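Local coordinates for uncharacterized protein (Bacteroides caccae, PDB 3NO2), which is of unknown function but folds as a six-bladed beta-propeller with a region resembling Mal s 1 allergenic protein, at residues 163-177 with 180-193. Sequence-based numbering, arbitrary orientation.
Sequences LSGTPFSSAFLDNGD and VACGDAHCFVQLNL
S170 pairs with V180 as an antiparallel non-hydrogen-bonded pair, where strands 169-172 and 178-181 meet in one blade of the six-bladed beta-propeller. F168 N donates to A181 O, and A181 N donates to S169 O at 3.1 Å. Strand 187-191 follows as the third strand of the four-stranded blade. Residues 163-168 lead into strand 169-172 from the preceding blade and run past the turn joining 178-181 to 187-191. There C182 O takes two donors, T166 N and A185 N, from opposite faces of its carbonyl plane.

In one of the two conformers of D184, T166 and D184 grip each other twice. D184 N points almost straight at T166 OG1 (2.9 Å, 176°), and the hydroxyl donates a hydrogen bond to D184 OD2, from above the carboxylate plane. OG1 sits between the backbone N and the carbonyl carbon of T166 (chi1 45°), which puts it beside the D184 backbone N and carboxylate. D184 OD1 is taken by H234.

L163 branches over the sheet: CD1 lies 3.6 Å from V180 CG1, while CD2 reaches V189 CG2 and L191 CD2.

At the other end, D177, just after the type I turn L173-G176, faces the end of strand 187-191. Its OD1 accepts L193 N from above the carboxylate plane. N175 OD1 accepts D177 N in an Asx turn. L173 CD1 packs on the Q190 amide. A water bridges D177 OD2 and N192 ND2, while N192 OD1 accepts from S195 N. Q190 NE2 bonds to the anti lone pair of D177 OD2 at 2.8 Å, with that oxygen in the Q190 amide plane.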
loop_
_atom_site.group_PDB
_atom_site.type_symbol
_atom_site.label_atom_id
_atom_site.label_comp_id
_atom_site.label_asym_id
_atom_site.label_seq_id
_atom_site.Cartn_x
_atom_site.Cartn_y
_atom_site.Cartn_z
ATOM N N LEU A 163 6.964 -7.550 14.626
ATOM C CA LEU A 163 6.514 -8.496 13.618
ATOM C C LEU A 163 7.716 -9.214 13.031
ATOM O O LEU A 163 8.673 -9.488 13.753
ATOM C CB LEU A 163 5.718 -7.689 12.584
ATOM C CG LEU A 163 4.465 -7.028 13.155
ATOM C CD1 LEU A 163 3.728 -6.300 12.017
ATOM C CD2 LEU A 163 3.557 -8.016 13.875
ATOM N N SER A 164 7.712 -9.442 11.738
ATOM C CA SER A 164 8.820 -10.091 11.071
ATOM C C SER A 164 8.891 -9.501 9.700
ATOM O O SER A 164 7.987 -8.778 9.266
ATOM C CB SER A 164 8.587 -11.579 10.991
ATOM O OG SER A 164 7.462 -11.912 10.155
ATOM N N GLY A 165 9.984 -9.783 9.017
ATOM C CA GLY A 165 10.153 -9.311 7.683
ATOM C C GLY A 165 10.272 -7.811 7.572
ATOM O O GLY A 165 10.961 -7.149 8.350
ATOM N N THR A 166 9.604 -7.265 6.552
ATOM C CA THR A 166 9.658 -5.865 6.198
ATOM C C THR A 166 8.228 -5.357 6.036
ATOM O O THR A 166 7.679 -5.276 4.918
ATOM C CB THR A 166 10.511 -5.642 4.926
ATOM O OG1 THR A 166 10.182 -6.604 3.902
ATOM C CG2 THR A 166 11.991 -5.788 5.262
ATOM N N PRO A 167 7.616 -4.980 7.168
ATOM C CA PRO A 167 6.192 -4.598 7.139
ATOM C C PRO A 167 5.929 -3.426 6.180
ATOM O O PRO A 167 6.626 -2.412 6.216
ATOM C CB PRO A 167 5.896 -4.236 8.569
ATOM C CG PRO A 167 6.873 -5.152 9.354
ATOM C CD PRO A 167 8.112 -5.205 8.534
ATOM N N PHE A 168 4.916 -3.598 5.325
ATOM C CA PHE A 168 4.650 -2.736 4.177
ATOM C C PHE A 168 3.395 -1.873 4.291
ATOM O O PHE A 168 3.372 -0.754 3.751
ATOM C CB PHE A 168 4.597 -3.626 2.918
ATOM C CG PHE A 168 4.262 -2.881 1.649
ATOM C CD1 PHE A 168 5.259 -2.311 0.876
ATOM C CD2 PHE A 168 2.962 -2.723 1.224
ATOM C CE1 PHE A 168 4.972 -1.592 -0.285
ATOM C CE2 PHE A 168 2.686 -2.001 0.084
ATOM C CZ PHE A 168 3.683 -1.420 -0.643
ATOM N N SER A 169 2.344 -2.365 4.946
ATOM C CA SER A 169 1.061 -1.701 4.952
ATOM C C SER A 169 0.175 -2.317 6.007
ATOM O O SER A 169 0.521 -3.415 6.546
ATOM C CB SER A 169 0.421 -1.828 3.576
ATOM O OG SER A 169 -0.832 -1.136 3.530
ATOM N N SER A 170 -0.941 -1.676 6.301
ATOM C CA SER A 170 -1.992 -2.260 7.129
ATOM C C SER A 170 -3.333 -1.984 6.453
ATOM O O SER A 170 -3.479 -1.010 5.723
ATOM C CB SER A 170 -1.960 -1.666 8.534
ATOM O OG SER A 170 -2.287 -0.315 8.581
ATOM N N ALA A 171 -4.299 -2.820 6.758
ATOM C CA ALA A 171 -5.669 -2.624 6.264
ATOM C C ALA A 171 -6.641 -3.169 7.304
ATOM O O ALA A 171 -6.365 -4.134 7.998
ATOM C CB ALA A 171 -5.918 -3.356 4.925
ATOM N N PHE A 172 -7.782 -2.514 7.441
ATOM C CA PHE A 172 -8.735 -2.865 8.482
ATOM C C PHE A 172 -9.777 -3.868 8.003
ATOM O O PHE A 172 -10.203 -3.876 6.841
ATOM C CB PHE A 172 -9.412 -1.588 8.953
ATOM C CG PHE A 172 -8.454 -0.637 9.562
ATOM C CD1 PHE A 172 -7.839 -0.921 10.779
ATOM C CD2 PHE A 172 -8.107 0.540 8.893
ATOM C CE1 PHE A 172 -6.915 -0.030 11.319
ATOM C CE2 PHE A 172 -7.181 1.407 9.436
ATOM C CZ PHE A 172 -6.588 1.128 10.624
ATOM N N LEU A 173 -10.174 -4.723 8.932
ATOM C CA LEU A 173 -11.260 -5.673 8.745
ATOM C C LEU A 173 -12.535 -5.115 9.377
ATOM O O LEU A 173 -12.479 -4.217 10.232
ATOM C CB LEU A 173 -10.916 -7.011 9.376
ATOM C CG LEU A 173 -9.638 -7.696 8.883
ATOM C CD1 LEU A 173 -9.414 -9.000 9.655
ATOM C CD2 LEU A 173 -9.818 -7.909 7.365
ATOM N N ASP A 174 -13.659 -5.695 8.966
ATOM C CA ASP A 174 -14.975 -5.296 9.476
ATOM C C ASP A 174 -15.047 -5.324 10.980
ATOM O O ASP A 174 -15.695 -4.459 11.565
ATOM C CB ASP A 174 -16.073 -6.209 8.907
ATOM C CG ASP A 174 -16.453 -5.849 7.486
ATOM O OD1 ASP A 174 -16.264 -4.677 7.085
ATOM O OD2 ASP A 174 -16.959 -6.748 6.771
ATOM N N ASN A 175 -14.393 -6.300 11.619
ATOM C CA ASN A 175 -14.414 -6.398 13.085
ATOM C C ASN A 175 -13.504 -5.424 13.798
ATOM O O ASN A 175 -13.407 -5.466 15.014
ATOM C CB ASN A 175 -14.132 -7.842 13.569
ATOM C CG ASN A 175 -12.656 -8.243 13.429
ATOM O OD1 ASN A 175 -11.858 -7.535 12.801
ATOM N ND2 ASN A 175 -12.289 -9.376 14.031
ATOM N N GLY A 176 -12.794 -4.574 13.041
ATOM C CA GLY A 176 -11.903 -3.570 13.614
ATOM C C GLY A 176 -10.453 -4.025 13.806
ATOM O O GLY A 176 -9.594 -3.205 14.159
ATOM N N ASP A 177 -10.185 -5.307 13.572
ATOM C CA ASP A 177 -8.804 -5.805 13.578
ATOM C C ASP A 177 -8.111 -5.254 12.314
ATOM O O ASP A 177 -8.765 -4.721 11.407
ATOM C CB ASP A 177 -8.728 -7.333 13.556
ATOM C CG ASP A 177 -9.098 -7.995 14.879
ATOM O OD1 ASP A 177 -9.371 -7.281 15.865
ATOM O OD2 ASP A 177 -9.079 -9.240 14.895
ATOM N N VAL A 180 -1.614 -6.804 8.664
ATOM C CA VAL A 180 -0.328 -6.148 8.344
ATOM C C VAL A 180 0.446 -7.040 7.377
ATOM O O VAL A 180 0.744 -8.210 7.669
ATOM C CB VAL A 180 0.497 -5.852 9.587
ATOM C CG1 VAL A 180 1.810 -5.128 9.224
ATOM C CG2 VAL A 180 -0.336 -5.016 10.607
ATOM N N ALA A 181 0.742 -6.476 6.198
ATOM C CA ALA A 181 1.534 -7.108 5.178
ATOM C C ALA A 181 2.995 -7.118 5.624
ATOM O O ALA A 181 3.534 -6.054 5.956
ATOM C CB ALA A 181 1.428 -6.341 3.870
ATOM N N CYS A 182 3.637 -8.280 5.639
ATOM C CA CYS A 182 5.015 -8.350 6.182
ATOM C C CYS A 182 6.126 -8.464 5.139
ATOM O O CYS A 182 7.242 -8.841 5.448
ATOM C CB CYS A 182 5.108 -9.402 7.285
ATOM S SG CYS A 182 4.149 -9.007 8.752
ATOM N N GLY A 183 5.851 -8.049 3.907
ATOM C CA GLY A 183 6.899 -7.865 2.933
ATOM C C GLY A 183 7.679 -9.140 2.662
ATOM O O GLY A 183 7.119 -10.150 2.267
ATOM N N ASP A 184 8.986 -9.089 2.927
ATOM C CA ASP A 184 9.875 -10.216 2.699
ATOM C C ASP A 184 9.624 -11.435 3.609
ATOM O O ASP A 184 10.156 -12.527 3.329
ATOM C CB ASP A 184 11.361 -9.807 2.805
ATOM C CG ASP A 184 11.772 -8.814 1.758
ATOM O OD1 ASP A 184 11.722 -9.109 0.621
ATOM O OD2 ASP A 184 12.067 -7.618 2.076
ATOM N N ALA A 185 8.812 -11.304 4.655
ATOM C CA ALA A 185 8.496 -12.489 5.460
ATOM C C ALA A 185 7.527 -13.419 4.743
ATOM O O ALA A 185 7.217 -14.479 5.276
ATOM C CB ALA A 185 7.946 -12.101 6.818
ATOM N N HIS A 186 7.040 -13.051 3.548
ATOM C CA HIS A 186 6.183 -13.966 2.777
ATOM C C HIS A 186 4.909 -14.290 3.498
ATOM O O HIS A 186 4.354 -15.378 3.342
ATOM C CB HIS A 186 6.911 -15.270 2.370
ATOM C CG HIS A 186 8.341 -15.076 1.948
ATOM N ND1 HIS A 186 8.716 -14.194 0.957
ATOM C CD2 HIS A 186 9.494 -15.611 2.420
ATOM C CE1 HIS A 186 10.035 -14.229 0.806
ATOM N NE2 HIS A 186 10.533 -15.089 1.681
ATOM N N CYS A 187 4.417 -13.364 4.304
ATOM C CA CYS A 187 3.252 -13.596 5.114
ATOM C C CYS A 187 2.561 -12.279 5.448
ATOM O O CYS A 187 3.069 -11.174 5.204
ATOM C CB CYS A 187 3.629 -14.307 6.441
ATOM S SG CYS A 187 4.589 -13.297 7.592
ATOM N N PHE A 188 1.376 -12.397 6.009
ATOM C CA PHE A 188 0.750 -11.295 6.696
ATOM C C PHE A 188 0.200 -11.730 8.032
ATOM O O PHE A 188 0.056 -12.956 8.280
ATOM C CB PHE A 188 -0.329 -10.629 5.829
ATOM C CG PHE A 188 -1.505 -11.481 5.462
ATOM C CD1 PHE A 188 -2.651 -11.486 6.249
ATOM C CD2 PHE A 188 -1.517 -12.171 4.272
ATOM C CE1 PHE A 188 -3.769 -12.195 5.843
ATOM C CE2 PHE A 188 -2.642 -12.881 3.877
ATOM C CZ PHE A 188 -3.737 -12.887 4.658
ATOM N N VAL A 189 -0.079 -10.793 8.906
ATOM C CA VAL A 189 -0.626 -11.114 10.223
ATOM C C VAL A 189 -1.920 -10.344 10.438
ATOM O O VAL A 189 -2.167 -9.328 9.789
ATOM C CB VAL A 189 0.349 -10.806 11.367
ATOM C CG1 VAL A 189 1.614 -11.667 11.232
ATOM C CG2 VAL A 189 0.675 -9.289 11.389
ATOM N N GLN A 190 -2.767 -10.872 11.326
ATOM C CA GLN A 190 -3.919 -10.168 11.821
ATOM C C GLN A 190 -3.627 -9.735 13.257
ATOM O O GLN A 190 -3.237 -10.599 14.073
ATOM C CB GLN A 190 -5.144 -11.082 11.736
ATOM C CG GLN A 190 -6.423 -10.429 12.228
ATOM C CD GLN A 190 -7.647 -11.321 12.044
ATOM O OE1 GLN A 190 -7.666 -12.173 11.162
ATOM N NE2 GLN A 190 -8.678 -11.108 12.871
ATOM N N LEU A 191 -3.820 -8.455 13.533
ATOM C CA LEU A 191 -3.623 -7.871 14.859
ATOM C C LEU A 191 -4.953 -7.514 15.498
ATOM O O LEU A 191 -5.784 -6.856 14.881
ATOM C CB LEU A 191 -2.816 -6.578 14.792
ATOM C CG LEU A 191 -1.403 -6.696 14.277
ATOM C CD1 LEU A 191 -0.702 -5.309 14.405
ATOM C CD2 LEU A 191 -0.635 -7.768 15.004
ATOM N N ASN A 192 -5.123 -7.929 16.753
ATOM C CA ASN A 192 -6.355 -7.654 17.509
ATOM C C ASN A 192 -6.369 -6.196 17.878
ATOM O O ASN A 192 -5.340 -5.654 18.337
ATOM C CB ASN A 192 -6.447 -8.521 18.777
ATOM C CG ASN A 192 -7.736 -8.274 19.598
ATOM O OD1 ASN A 192 -7.726 -7.515 20.564
ATOM N ND2 ASN A 192 -8.833 -8.926 19.209
ATOM N N LEU A 193 -7.535 -5.582 17.667
ATOM C CA LEU A 193 -7.784 -4.171 18.008
ATOM C C LEU A 193 -7.430 -3.878 19.484
ATOM O O LEU A 193 -6.503 -3.105 19.772
ATOM C CB LEU A 193 -9.257 -3.825 17.707
ATOM C CG LEU A 193 -9.785 -2.408 18.000
ATOM C CD1 LEU A 193 -8.906 -1.324 17.358
ATOM C CD2 LEU A 193 -11.236 -2.270 17.545
HETATM O O HOH W 1 -9.566 -10.557 17.145
#